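Local coordinates for uncharacterized protein (Bombyx mori, PDB 5AZ0) that probably reduces aldehydes or ketones to alcohols with a nicotinamide cofactor, as an aldo-keto reductase built on a TIM barrel, at residues A[60-64]-A[65-69]; A[84-87]-A[88-92]; A[120-123]-A[124-127]; A[141-144]-A[145-149]; A[155-158]-A[159-163]. All blocks are in the same frame, centred on the assembly; numbering follows the deposited sequence.

Contact 1 of 5, residues A[60-64]-A[65-69]; sequences YAIDI and GYRHI. With ACT (acetate ion), chain H.
Ala61 O is gripped by two backbone donors, Gly65 N at 3.0 Å and Tyr66 N at 2.9 Å; the second, arriving from above the carbonyl plane, is the 6→1 bond of the Schellman motif that closes helix 51-64. Gly65 N adds a weak bond to Ile62 O. Glycine suits this C-prime place, since at its phi of 129° a CB would collide with Ile64 O. Over one face of the Tyr66 ring lies Ala61 CB, a CH-pi contact 4.0 Å from the centroid, while Tyr66 OH bonds Val284 O. Arg67, its chain bent at chi2 (-63°), brings NH1 back to Ile62 O, on a lone pair at 2.8 Å, and also to Tyr66 O. A methionine here would probably leave both carbonyls without this guanidinium donor, so that the turn is pinned less firmly. The other N-H groups of Arg67 hold an acetate that probably came with the crystallisation solution, with NE 2.9 Å from ACT O and NH2 3.0 Å from ACT OXT.

Contact 2 of 5, residues A[84-87]-A[88-92]; sequences VVQE and KINEG
Lys88 folds back along its own helix over Val84, and its chain can be followed outward atom by atom. CB lies 3.8 Å from Val84 O, the carbonyl that receives the backbone N-H of Lys88. CG comes closer still, 3.2 Å from Val84 O, because chi1 (-53°) sets it beside the backbone N. Two further bends, at chi2 and chi3, then carry CD past the same oxygen and turn the tip away from Val84. NZ ends at Glu91 OE1, 3.2 Å away, in a salt bridge whose hydrogen bond is weak; its stronger partner is Asp63 on helix 51-64, and Ser59 OG binds it as well. A lysine fits here because its long aliphatic part can pack against Ile62 while the ammonium group reaches the carboxylates. On the exposed side, Gln86 NE2 donates to Asn90 OD1 at 2.9 Å, staying in its own amide plane but arriving from above that of Asn90, the two planes turned 46° apart. Val85 CG1 and Ile89 CD1 run side by side, 3.9 Å apart, apolar branches on the same flank of the helix. Gly92, with the positive phi (78°) that glycine tolerates, closes the turn in a Schellman motif, at the end of the helix of a right-handed beta-alpha-beta unit of the TIM barrel.

Contact 3 of 5, residues A[120-123]-A[124-127]; sequences RASL and HRLG
Arg125 lies back over the preceding turn of helix 112-126, its guanidinium passing above Ala121 and meeting Ser122 at its edge. CG sits 3.4 Å from Ala121 O, and the chain runs extended from there to NE, so that NH2 comes to rest 3.7 Å from Ala121 CB. NH1 approaches Ser122 OG, which lies in the guanidinium plane, to 3.3 Å. The small side chains of Ala121 and Ser122 make room for this broad flat group. Next along the turn, Leu126 is laid over a carbonyl, CG 3.3 Å from Ser122 O, its apolar branches directed into the buried side. Beneath these side chains the helical bonds continue, Arg125 N to Ala121 O at 2.9 Å and Leu126 N to Ser122 O at 3.0 Å, until Gly127, with a phi of 76°, ends the helix in a Schellman motif. What positions the polar pair is Glu78, the first residue of helix 78-90: its OE1 forms a salt bridge with Arg125 NH1, and its OE2 a hydrogen bond with Ser122 OG. A leucine in place of Arg125 would probably leave Glu78 OE1 without its charged mate on this helix, and Ser122 without the guanidinium edge beside it. One carboxylate thus fastens two neighbouring helices, and the arginine beside it probably favours the charged form of Glu78.

Contact 4 of 5, residues A[141-144]-A[145-149]; sequences SISQ and EGVDE
This is a tight hairpin in the loop between strand 133-136 and helix 153-165, in which Ser141-Ser143 runs antiparallel to Val147-Glu149. Its end is a type I turn with a G1 bulge: Gly146 N bonds Ser143 O at 3.0 Å, while Ser143 N bonds Val147 O at 2.8 Å. Glycine belongs at the bulge, where a phi of 97° leaves no room for a CB beside the preceding carbonyl. Further back Glu149 N bonds Ser141 O at 2.9 Å, leaving Ile142 and Asp148 as a non-hydrogen-bonded pair between these two bonds. Ile142 CG2 rests 3.8 Å from Gly146 CA, packing the apolar side chain across the turn. Ser143 is small enough to point inward and fill the turn with its hydroxyl. Placed between backbone N and carbonyl carbon (chi1 84°), its OG accepts from Val147 N at 3.1 Å and, weakly, from Glu145 N at 3.0 Å. Glu145 also forms a salt bridge with Lys343, and a water joins Ser143 OG, 2.6 Å from it, to Glu145 OE1.

Contact 5 of 5, residues A[155-158]-A[159-163]; sequences ETWR and GFEEV
Aromatic packing leads here, between Trp157 and Phe160, one turn apart on their helix. Phe160 CB rests over one face of the indole as a CH-pi contact, 4.2 Å from the centroid of its six-membered ring. The two rings are nearly parallel (9°), yet slid so far apart that they barely overlap. With chi1 at -169°, Trp157 CG stands anti to the backbone N, which leans the indole toward Phe160. At the rim of the Phe160 ring, Thr156 CG2 touches CE1 at 3.9 Å. These large apolar groups suit the inner side of helix 153-165, which covers strands 133-136 and 172-175 of the barrel in a beta-alpha-beta unit and meets Met136 and Ile172 there. Among polar contacts, Trp157 NE1 donates to Val191 O, while Glu161 OE2, near the indole edge and 3.1 Å from Trp157 NE1, accepts from Asn190 N and Val191 N. Of the backbone bonds, Glu161 N to Trp157 O measures 2.9 Å. At Gly159 a CB would sit tightly, about 3.2 Å from Thr156 O, and the absence of a side chain eases the fit.

The five contacts follow one another in series along the chain and step round the outer layer of the TIM barrel. Contact 1 closes helix 51-64 and leads into strand 68-70; contacts 2, 3 and 5 lie on helices 78-90, 112-126 and 153-165, each linking consecutive strands of the parallel sheet, and contact 4 belongs to the loop preceding the last of these. Contacts 1 and 2, centres about 12 Å apart, touch, Ile69 CD1 packing 3.8 Å from Val85 CG2. Contacts 2 and 3 approach to about 5 Å between nearest atoms, 3 and 5, like 4 and 5, to about 6 Å, without touching. The centres of contacts 1 and 4 lie about 36 Å apart. The contacts thus sample successive beta-alpha units, directly joined only between contacts 1 and 2.

Contact 1 of 5, residues A[60-64]-A[65-69]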
loop_
_atom_site.group_PDB
_atom_site.type_symbol
_atom_site.label_atom_id
_atom_site.label_comp_id
_atom_site.label_asym_id
_atom_site.label_seq_id
_atom_site.Cartn_x
_atom_site.Cartn_y
_atom_site.Cartn_z
ATOM N N TYR A 60 -3.001 -11.539 -15.854
ATOM C CA TYR A 60 -4.316 -12.145 -15.525
ATOM C C TYR A 60 -5.218 -11.133 -14.764
ATOM O O TYR A 60 -6.412 -10.889 -15.117
ATOM C CB TYR A 60 -4.059 -13.474 -14.699
ATOM C CG TYR A 60 -5.328 -14.128 -14.201
ATOM C CD1 TYR A 60 -6.175 -14.862 -15.067
ATOM C CD2 TYR A 60 -5.758 -13.955 -12.863
ATOM C CE1 TYR A 60 -7.368 -15.431 -14.593
ATOM C CE2 TYR A 60 -6.946 -14.512 -12.402
ATOM C CZ TYR A 60 -7.754 -15.250 -13.244
ATOM O OH TYR A 60 -8.915 -15.808 -12.703
ATOM N N ALA A 61 -4.633 -10.487 -13.730
ATOM C CA ALA A 61 -5.443 -9.487 -12.907
ATOM C C ALA A 61 -6.035 -8.464 -13.773
ATOM O O ALA A 61 -7.250 -8.174 -13.699
ATOM C CB ALA A 61 -4.585 -8.839 -11.835
ATOM N N ILE A 62 -5.212 -7.924 -14.684
ATOM C CA ILE A 62 -5.774 -6.928 -15.616
ATOM C C ILE A 62 -6.868 -7.514 -16.549
ATOM O O ILE A 62 -7.886 -6.859 -16.824
ATOM C CB ILE A 62 -4.617 -6.244 -16.400
ATOM C CG1 ILE A 62 -3.737 -5.427 -15.425
ATOM C CG2 ILE A 62 -5.151 -5.328 -17.471
ATOM C CD1 ILE A 62 -2.349 -5.046 -15.909
ATOM N N ASP A 63 -6.646 -8.740 -17.052
ATOM C CA ASP A 63 -7.660 -9.428 -17.919
ATOM C C ASP A 63 -8.923 -9.576 -17.169
ATOM O O ASP A 63 -9.961 -9.249 -17.715
ATOM C CB ASP A 63 -7.226 -10.845 -18.372
ATOM C CG ASP A 63 -6.027 -10.831 -19.319
ATOM O OD1 ASP A 63 -5.880 -9.871 -20.071
ATOM O OD2 ASP A 63 -5.197 -11.735 -19.283
ATOM N N ILE A 64 -8.881 -10.014 -15.894
ATOM C CA ILE A 64 -10.217 -10.146 -15.195
ATOM C C ILE A 64 -10.870 -8.870 -14.702
ATOM O O ILE A 64 -12.066 -8.907 -14.358
ATOM C CB ILE A 64 -10.242 -11.187 -14.049
ATOM C CG1 ILE A 64 -9.368 -10.777 -12.851
ATOM C CG2 ILE A 64 -9.769 -12.546 -14.587
ATOM C CD1 ILE A 64 -9.434 -11.739 -11.668
ATOM N N GLY A 65 -10.115 -7.753 -14.643
ATOM C CA GLY A 65 -10.695 -6.443 -14.255
ATOM C C GLY A 65 -9.996 -5.610 -13.149
ATOM O O GLY A 65 -10.518 -4.627 -12.726
ATOM N N TYR A 66 -8.816 -5.984 -12.713
ATOM C CA TYR A 66 -8.046 -5.133 -11.805
ATOM C C TYR A 66 -7.496 -3.961 -12.656
ATOM O O TYR A 66 -7.040 -4.133 -13.807
ATOM C CB TYR A 66 -6.886 -5.867 -11.218
ATOM C CG TYR A 66 -7.136 -6.818 -10.068
ATOM C CD1 TYR A 66 -7.898 -8.000 -10.205
ATOM C CD2 TYR A 66 -6.495 -6.599 -8.832
ATOM C CE1 TYR A 66 -7.980 -8.932 -9.130
ATOM C CE2 TYR A 66 -6.622 -7.466 -7.792
ATOM C CZ TYR A 66 -7.343 -8.653 -7.920
ATOM O OH TYR A 66 -7.376 -9.468 -6.767
ATOM N N ARG A 67 -7.599 -2.786 -12.091
ATOM C CA ARG A 67 -7.039 -1.554 -12.649
ATOM C C ARG A 67 -5.997 -0.833 -11.792
ATOM O O ARG A 67 -5.197 -0.044 -12.338
ATOM C CB ARG A 67 -8.178 -0.642 -12.916
ATOM C CG ARG A 67 -9.211 -1.198 -13.921
ATOM C CD ARG A 67 -8.600 -1.432 -15.318
ATOM N NE ARG A 67 -9.556 -2.048 -16.260
ATOM C CZ ARG A 67 -9.572 -3.342 -16.585
ATOM N NH1 ARG A 67 -8.698 -4.229 -16.095
ATOM N NH2 ARG A 67 -10.468 -3.749 -17.465
ATOM N N HIS A 68 -5.942 -1.185 -10.496
ATOM C CA HIS A 68 -5.108 -0.533 -9.517
ATOM C C HIS A 68 -3.883 -1.382 -9.278
ATOM O O HIS A 68 -3.972 -2.532 -8.852
ATOM C CB HIS A 68 -5.947 -0.265 -8.230
ATOM C CG HIS A 68 -5.222 0.359 -7.073
ATOM N ND1 HIS A 68 -5.919 0.788 -5.950
ATOM C CD2 HIS A 68 -3.905 0.658 -6.847
ATOM C CE1 HIS A 68 -5.054 1.246 -5.060
ATOM N NE2 HIS A 68 -3.834 1.188 -5.577
ATOM N N ILE A 69 -2.718 -0.788 -9.552
ATOM C CA ILE A 69 -1.434 -1.411 -9.388
ATOM C C ILE A 69 -0.553 -0.580 -8.435
ATOM O O ILE A 69 -0.281 0.566 -8.696
ATOM C CB ILE A 69 -0.704 -1.491 -10.760
ATOM C CG1 ILE A 69 -1.503 -2.282 -11.778
ATOM C CG2 ILE A 69 0.662 -2.160 -10.590
ATOM C CD1 ILE A 69 -0.971 -2.054 -13.197
HETATM C C ACT H . -12.150 -0.466 -18.185
HETATM O O ACT H . -11.623 -0.220 -17.043
HETATM O OXT ACT H . -11.878 -1.485 -18.875
HETATM C CH3 ACT H . -13.146 0.489 -18.778
HETATM O O HOH W 1 -10.535 -6.653 -18.204
#

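Contact 2 of 5, residues A[84-87]-A[88-92]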
loop_
_atom_site.group_PDB
_atom_site.type_symbol
_atom_site.label_atom_id
_atom_site.label_comp_id
_atom_site.label_asym_id
_atom_site.label_seq_id
_atom_site.Cartn_x
_atom_site.Cartn_y
_atom_site.Cartn_z
ATOM N N VAL A 84 4.570 -4.983 -18.642
ATOM C CA VAL A 84 3.266 -5.648 -18.580
ATOM C C VAL A 84 2.173 -4.669 -18.915
ATOM O O VAL A 84 1.300 -4.995 -19.726
ATOM C CB VAL A 84 2.989 -6.349 -17.227
ATOM C CG1 VAL A 84 1.584 -6.905 -17.135
ATOM C CG2 VAL A 84 4.001 -7.468 -16.959
ATOM N N VAL A 85 2.217 -3.478 -18.316
ATOM C CA VAL A 85 1.207 -2.466 -18.609
ATOM C C VAL A 85 1.147 -2.129 -20.106
ATOM O O VAL A 85 0.065 -1.943 -20.677
ATOM C CB VAL A 85 1.440 -1.158 -17.799
ATOM C CG1 VAL A 85 0.616 0.032 -18.347
ATOM C CG2 VAL A 85 1.155 -1.409 -16.309
ATOM N N GLN A 86 2.309 -1.945 -20.701
ATOM C CA GLN A 86 2.379 -1.607 -22.124
ATOM C C GLN A 86 1.800 -2.773 -22.988
ATOM O O GLN A 86 1.055 -2.537 -23.954
ATOM C CB GLN A 86 3.804 -1.268 -22.530
ATOM C CG GLN A 86 3.920 -0.729 -23.964
ATOM C CD GLN A 86 3.068 0.485 -24.218
ATOM O OE1 GLN A 86 3.220 1.490 -23.556
ATOM N NE2 GLN A 86 2.151 0.394 -25.157
ATOM N N GLU A 87 2.114 -3.994 -22.595
ATOM C CA GLU A 87 1.549 -5.196 -23.261
ATOM C C GLU A 87 0.053 -5.219 -23.228
ATOM O O GLU A 87 -0.554 -5.488 -24.271
ATOM C CB GLU A 87 2.070 -6.469 -22.669
ATOM C CG GLU A 87 3.507 -6.700 -23.094
ATOM C CD GLU A 87 4.254 -7.775 -22.283
ATOM O OE1 GLU A 87 3.693 -8.392 -21.334
ATOM O OE2 GLU A 87 5.441 -7.991 -22.607
ATOM N N LYS A 88 -0.554 -4.859 -22.076
ATOM C CA LYS A 88 -1.995 -4.990 -21.946
ATOM C C LYS A 88 -2.667 -3.895 -22.725
ATOM O O LYS A 88 -3.802 -4.058 -23.239
ATOM C CB LYS A 88 -2.452 -4.948 -20.489
ATOM C CG LYS A 88 -1.729 -5.955 -19.606
ATOM C CD LYS A 88 -1.826 -7.398 -20.056
ATOM C CE LYS A 88 -3.246 -7.878 -20.293
ATOM N NZ LYS A 88 -3.286 -9.398 -20.331
ATOM N N ILE A 89 -1.992 -2.750 -22.764
ATOM C CA ILE A 89 -2.461 -1.648 -23.583
ATOM C C ILE A 89 -2.387 -2.014 -25.093
ATOM O O ILE A 89 -3.306 -1.674 -25.843
ATOM C CB ILE A 89 -1.665 -0.362 -23.320
ATOM C CG1 ILE A 89 -2.048 0.208 -21.928
ATOM C CG2 ILE A 89 -1.930 0.667 -24.439
ATOM C CD1 ILE A 89 -1.272 1.422 -21.446
ATOM N N ASN A 90 -1.289 -2.647 -25.509
ATOM C CA ASN A 90 -1.093 -3.048 -26.915
ATOM C C ASN A 90 -2.151 -4.093 -27.294
ATOM O O ASN A 90 -2.755 -3.965 -28.320
ATOM C CB ASN A 90 0.316 -3.626 -27.123
ATOM C CG ASN A 90 1.396 -2.556 -27.135
ATOM O OD1 ASN A 90 1.127 -1.352 -27.200
ATOM N ND2 ASN A 90 2.618 -2.994 -27.013
ATOM N N GLU A 91 -2.419 -5.047 -26.409
ATOM C CA GLU A 91 -3.486 -6.042 -26.594
ATOM C C GLU A 91 -4.884 -5.438 -26.663
ATOM O O GLU A 91 -5.821 -6.116 -27.033
ATOM C CB GLU A 91 -3.456 -7.102 -25.491
ATOM C CG GLU A 91 -2.180 -7.943 -25.428
ATOM C CD GLU A 91 -2.058 -8.727 -24.120
ATOM O OE1 GLU A 91 -3.116 -8.923 -23.465
ATOM O OE2 GLU A 91 -0.935 -9.143 -23.749
ATOM N N GLY A 92 -5.066 -4.176 -26.300
ATOM C CA GLY A 92 -6.418 -3.578 -26.263
ATOM C C GLY A 92 -7.255 -3.977 -25.042
ATOM O O GLY A 92 -8.441 -3.628 -24.959
#

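Contact 3 of 5, residues A[120-123]-A[124-127]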
loop_
_atom_site.group_PDB
_atom_site.type_symbol
_atom_site.label_atom_id
_atom_site.label_comp_id
_atom_site.label_asym_id
_atom_site.label_seq_id
_atom_site.Cartn_x
_atom_site.Cartn_y
_atom_site.Cartn_z
ATOM N N ARG A 120 10.670 11.053 -11.584
ATOM C CA ARG A 120 11.026 10.933 -13.009
ATOM C C ARG A 120 11.727 9.636 -13.383
ATOM O O ARG A 120 11.361 8.982 -14.338
ATOM C CB ARG A 120 11.801 12.137 -13.489
ATOM C CG ARG A 120 10.901 13.386 -13.607
ATOM C CD ARG A 120 11.526 14.289 -14.554
ATOM N NE ARG A 120 10.978 15.598 -14.677
ATOM C CZ ARG A 120 10.249 16.046 -15.710
ATOM N NH1 ARG A 120 9.846 15.260 -16.664
ATOM N NH2 ARG A 120 9.898 17.329 -15.764
ATOM N N ALA A 121 12.654 9.204 -12.557
ATOM C CA ALA A 121 13.277 7.914 -12.757
ATOM C C ALA A 121 12.284 6.785 -12.670
ATOM O O ALA A 121 12.280 5.860 -13.524
ATOM C CB ALA A 121 14.468 7.738 -11.772
ATOM N N SER A 122 11.398 6.831 -11.663
ATOM C CA SER A 122 10.410 5.761 -11.545
ATOM C C SER A 122 9.504 5.789 -12.813
ATOM O O SER A 122 9.094 4.725 -13.307
ATOM C CB SER A 122 9.529 5.929 -10.291
ATOM O OG SER A 122 10.088 5.398 -9.124
ATOM N N LEU A 123 9.144 6.986 -13.259
ATOM C CA LEU A 123 8.277 7.106 -14.398
ATOM C C LEU A 123 8.969 6.560 -15.682
ATOM O O LEU A 123 8.315 5.897 -16.514
ATOM C CB LEU A 123 7.859 8.552 -14.642
ATOM C CG LEU A 123 6.894 9.153 -13.608
ATOM C CD1 LEU A 123 6.837 10.647 -13.828
ATOM C CD2 LEU A 123 5.504 8.594 -13.803
ATOM N N HIS A 124 10.271 6.828 -15.817
ATOM C CA HIS A 124 11.032 6.192 -16.904
ATOM C C HIS A 124 10.995 4.654 -16.802
ATOM O O HIS A 124 10.720 3.998 -17.755
ATOM C CB HIS A 124 12.464 6.717 -16.993
ATOM C CG HIS A 124 13.091 6.508 -18.326
ATOM N ND1 HIS A 124 13.815 5.371 -18.637
ATOM C CD2 HIS A 124 13.023 7.244 -19.466
ATOM C CE1 HIS A 124 14.201 5.442 -19.897
ATOM N NE2 HIS A 124 13.760 6.585 -20.402
ATOM N N ARG A 125 11.273 4.085 -15.653
ATOM C CA ARG A 125 11.221 2.664 -15.494
ATOM C C ARG A 125 9.841 2.113 -15.932
ATOM O O ARG A 125 9.779 1.061 -16.542
ATOM C CB ARG A 125 11.473 2.246 -14.027
ATOM C CG ARG A 125 12.902 2.556 -13.539
ATOM C CD ARG A 125 13.216 1.903 -12.185
ATOM N NE ARG A 125 14.275 2.685 -11.563
ATOM C CZ ARG A 125 14.119 3.672 -10.689
ATOM N NH1 ARG A 125 12.906 3.982 -10.134
ATOM N NH2 ARG A 125 15.213 4.368 -10.353
ATOM N N LEU A 126 8.762 2.766 -15.512
ATOM C CA LEU A 126 7.410 2.288 -15.738
ATOM C C LEU A 126 6.947 2.586 -17.148
ATOM O O LEU A 126 5.949 2.084 -17.522
ATOM C CB LEU A 126 6.431 3.021 -14.795
ATOM C CG LEU A 126 6.614 2.566 -13.356
ATOM C CD1 LEU A 126 5.965 3.603 -12.433
ATOM C CD2 LEU A 126 5.961 1.190 -13.156
ATOM N N GLY A 127 7.659 3.440 -17.899
ATOM C CA GLY A 127 7.290 3.784 -19.244
ATOM C C GLY A 127 6.119 4.767 -19.302
ATOM O O GLY A 127 5.350 4.710 -20.241
#

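Contact 4 of 5, residues A[141-144]-A[145-149]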
loop_
_atom_site.group_PDB
_atom_site.type_symbol
_atom_site.label_atom_id
_atom_site.label_comp_id
_atom_site.label_asym_id
_atom_site.label_seq_id
_atom_site.Cartn_x
_atom_site.Cartn_y
_atom_site.Cartn_z
ATOM N N SER A 141 13.964 10.374 6.848
ATOM C CA SER A 141 14.934 10.817 5.883
ATOM C C SER A 141 16.293 10.218 6.269
ATOM O O SER A 141 16.905 10.673 7.233
ATOM C CB SER A 141 15.007 12.313 5.925
ATOM O OG SER A 141 15.552 12.803 7.177
ATOM N N ILE A 142 16.704 9.210 5.527
ATOM C CA ILE A 142 17.860 8.376 5.781
ATOM C C ILE A 142 18.749 8.208 4.531
ATOM O O ILE A 142 18.280 7.680 3.494
ATOM C CB ILE A 142 17.428 6.962 6.254
ATOM C CG1 ILE A 142 16.485 7.137 7.466
ATOM C CG2 ILE A 142 18.633 6.102 6.638
ATOM C CD1 ILE A 142 15.929 5.863 8.015
ATOM N N SER A 143 20.044 8.549 4.646
ATOM C CA SER A 143 20.988 8.359 3.523
ATOM C C SER A 143 21.135 6.902 3.172
ATOM O O SER A 143 20.750 5.990 3.911
ATOM C CB SER A 143 22.389 8.988 3.772
ATOM O OG SER A 143 23.200 8.084 4.531
ATOM N N GLN A 144 21.705 6.648 2.003
ATOM C CA GLN A 144 21.998 5.282 1.589
ATOM C C GLN A 144 23.006 4.606 2.521
ATOM O O GLN A 144 23.126 3.395 2.486
ATOM C CB GLN A 144 22.605 5.280 0.106
ATOM C CG GLN A 144 21.762 6.058 -0.944
ATOM C CD GLN A 144 22.036 7.595 -1.093
ATOM O OE1 GLN A 144 22.171 8.453 -0.107
ATOM N NE2 GLN A 144 22.085 7.975 -2.378
ATOM N N GLU A 145 23.794 5.383 3.286
ATOM C CA GLU A 145 24.698 4.776 4.265
ATOM C C GLU A 145 24.107 4.685 5.694
ATOM O O GLU A 145 24.788 4.242 6.583
ATOM C CB GLU A 145 26.023 5.531 4.276
ATOM C CG GLU A 145 26.814 5.295 2.973
ATOM C CD GLU A 145 26.336 6.157 1.818
ATOM O OE1 GLU A 145 25.911 7.324 2.041
ATOM O OE2 GLU A 145 26.407 5.672 0.671
ATOM N N GLY A 146 22.853 5.082 5.913
ATOM C CA GLY A 146 22.221 4.894 7.208
ATOM C C GLY A 146 22.309 6.142 8.034
ATOM O O GLY A 146 21.963 6.090 9.168
ATOM N N VAL A 147 22.750 7.269 7.479
ATOM C CA VAL A 147 22.796 8.511 8.222
ATOM C C VAL A 147 21.387 9.166 8.290
ATOM O O VAL A 147 20.689 9.307 7.300
ATOM C CB VAL A 147 23.786 9.504 7.598
ATOM C CG1 VAL A 147 23.757 10.844 8.304
ATOM C CG2 VAL A 147 25.221 8.950 7.604
ATOM N N ASP A 148 20.996 9.598 9.474
ATOM C CA ASP A 148 19.783 10.313 9.649
ATOM C C ASP A 148 19.988 11.689 9.153
ATOM O O ASP A 148 20.791 12.414 9.735
ATOM C CB ASP A 148 19.378 10.339 11.123
ATOM C CG ASP A 148 17.927 10.850 11.329
ATOM O OD1 ASP A 148 17.337 11.310 10.342
ATOM O OD2 ASP A 148 17.372 10.765 12.459
ATOM N N GLU A 149 19.245 12.099 8.097
ATOM C CA GLU A 149 19.446 13.417 7.503
ATOM C C GLU A 149 18.636 14.413 8.169
ATOM O O GLU A 149 18.815 15.575 7.914
ATOM C CB GLU A 149 19.199 13.388 5.965
ATOM C CG GLU A 149 20.198 12.423 5.340
ATOM C CD GLU A 149 20.235 12.324 3.843
ATOM O OE1 GLU A 149 19.240 11.945 3.211
ATOM O OE2 GLU A 149 21.323 12.524 3.313
HETATM O O HOH W 2 14.672 10.958 9.754
HETATM O O HOH W 3 25.621 9.036 4.054
#

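Contact 5 of 5, residues A[155-158]-A[159-163]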
loop_
_atom_site.group_PDB
_atom_site.type_symbol
_atom_site.label_atom_id
_atom_site.label_comp_id
_atom_site.label_asym_id
_atom_site.label_seq_id
_atom_site.Cartn_x
_atom_site.Cartn_y
_atom_site.Cartn_z
ATOM N N GLU A 155 9.398 19.437 4.449
ATOM C CA GLU A 155 10.274 19.871 3.329
ATOM C C GLU A 155 10.037 18.874 2.227
ATOM O O GLU A 155 9.856 19.263 1.119
ATOM C CB GLU A 155 11.827 19.953 3.552
ATOM C CG GLU A 155 12.558 20.447 2.250
ATOM C CD GLU A 155 14.089 20.312 2.156
ATOM O OE1 GLU A 155 14.699 20.419 3.242
ATOM O OE2 GLU A 155 14.655 20.165 1.002
ATOM N N THR A 156 10.037 17.591 2.533
ATOM C CA THR A 156 9.814 16.614 1.482
ATOM C C THR A 156 8.498 16.869 0.707
ATOM O O THR A 156 8.471 16.813 -0.513
ATOM C CB THR A 156 9.819 15.216 2.034
ATOM O OG1 THR A 156 10.943 15.090 2.909
ATOM C CG2 THR A 156 9.867 14.193 0.903
ATOM N N TRP A 157 7.477 17.274 1.442
ATOM C CA TRP A 157 6.156 17.455 0.936
ATOM C C TRP A 157 6.103 18.583 -0.019
ATOM O O TRP A 157 5.405 18.468 -1.016
ATOM C CB TRP A 157 5.156 17.612 2.094
ATOM C CG TRP A 157 3.718 17.540 1.591
ATOM C CD1 TRP A 157 2.851 18.547 1.470
ATOM C CD2 TRP A 157 3.066 16.380 1.114
ATOM N NE1 TRP A 157 1.641 18.082 0.968
ATOM C CE2 TRP A 157 1.743 16.748 0.762
ATOM C CE3 TRP A 157 3.464 15.048 0.950
ATOM C CZ2 TRP A 157 0.829 15.843 0.202
ATOM C CZ3 TRP A 157 2.531 14.125 0.455
ATOM C CH2 TRP A 157 1.252 14.533 0.070
ATOM N N ARG A 158 6.929 19.609 0.171
ATOM C CA ARG A 158 7.005 20.657 -0.847
ATOM C C ARG A 158 7.416 20.098 -2.226
ATOM O O ARG A 158 6.954 20.561 -3.236
ATOM C CB ARG A 158 7.985 21.809 -0.514
ATOM C CG ARG A 158 7.601 22.676 0.700
ATOM C CD ARG A 158 8.494 23.951 0.987
ATOM N NE ARG A 158 9.371 23.809 2.180
ATOM C CZ ARG A 158 8.961 23.714 3.480
ATOM N NH1 ARG A 158 7.673 23.760 3.848
ATOM N NH2 ARG A 158 9.871 23.551 4.456
ATOM N N GLY A 159 8.336 19.162 -2.237
ATOM C CA GLY A 159 8.740 18.481 -3.455
ATOM C C GLY A 159 7.573 17.678 -4.008
ATOM O O GLY A 159 7.402 17.658 -5.217
ATOM N N PHE A 160 6.772 17.014 -3.158
ATOM C CA PHE A 160 5.555 16.287 -3.686
ATOM C C PHE A 160 4.595 17.292 -4.319
ATOM O O PHE A 160 4.106 17.067 -5.412
ATOM C CB PHE A 160 4.846 15.461 -2.604
ATOM C CG PHE A 160 5.469 14.136 -2.380
ATOM C CD1 PHE A 160 6.703 14.028 -1.787
ATOM C CD2 PHE A 160 4.850 13.003 -2.823
ATOM C CE1 PHE A 160 7.314 12.805 -1.628
ATOM C CE2 PHE A 160 5.431 11.793 -2.664
ATOM C CZ PHE A 160 6.689 11.697 -2.108
ATOM N N GLU A 161 4.412 18.461 -3.698
ATOM C CA GLU A 161 3.560 19.499 -4.278
ATOM C C GLU A 161 4.108 20.022 -5.598
ATOM O O GLU A 161 3.312 20.338 -6.514
ATOM C CB GLU A 161 3.302 20.681 -3.266
ATOM C CG GLU A 161 2.535 20.180 -2.031
ATOM C CD GLU A 161 2.411 21.202 -0.873
ATOM O OE1 GLU A 161 3.251 22.085 -0.832
ATOM O OE2 GLU A 161 1.549 21.069 0.020
ATOM N N GLU A 162 5.453 20.127 -5.704
ATOM C CA GLU A 162 6.068 20.565 -6.946
ATOM C C GLU A 162 5.836 19.518 -8.099
ATOM O O GLU A 162 5.520 19.903 -9.247
ATOM C CB GLU A 162 7.577 20.963 -6.707
ATOM C CG GLU A 162 7.773 22.271 -5.876
ATOM C CD GLU A 162 9.193 22.507 -5.213
ATOM O OE1 GLU A 162 10.089 21.630 -5.189
ATOM O OE2 GLU A 162 9.412 23.636 -4.703
ATOM N N VAL A 163 5.988 18.241 -7.828
ATOM C CA VAL A 163 5.866 17.242 -8.928
ATOM C C VAL A 163 4.399 17.123 -9.373
ATOM O O VAL A 163 4.145 16.861 -10.550
ATOM C CB VAL A 163 6.416 15.874 -8.588
ATOM C CG1 VAL A 163 7.945 15.973 -8.378
ATOM C CG2 VAL A 163 5.741 15.216 -7.365
#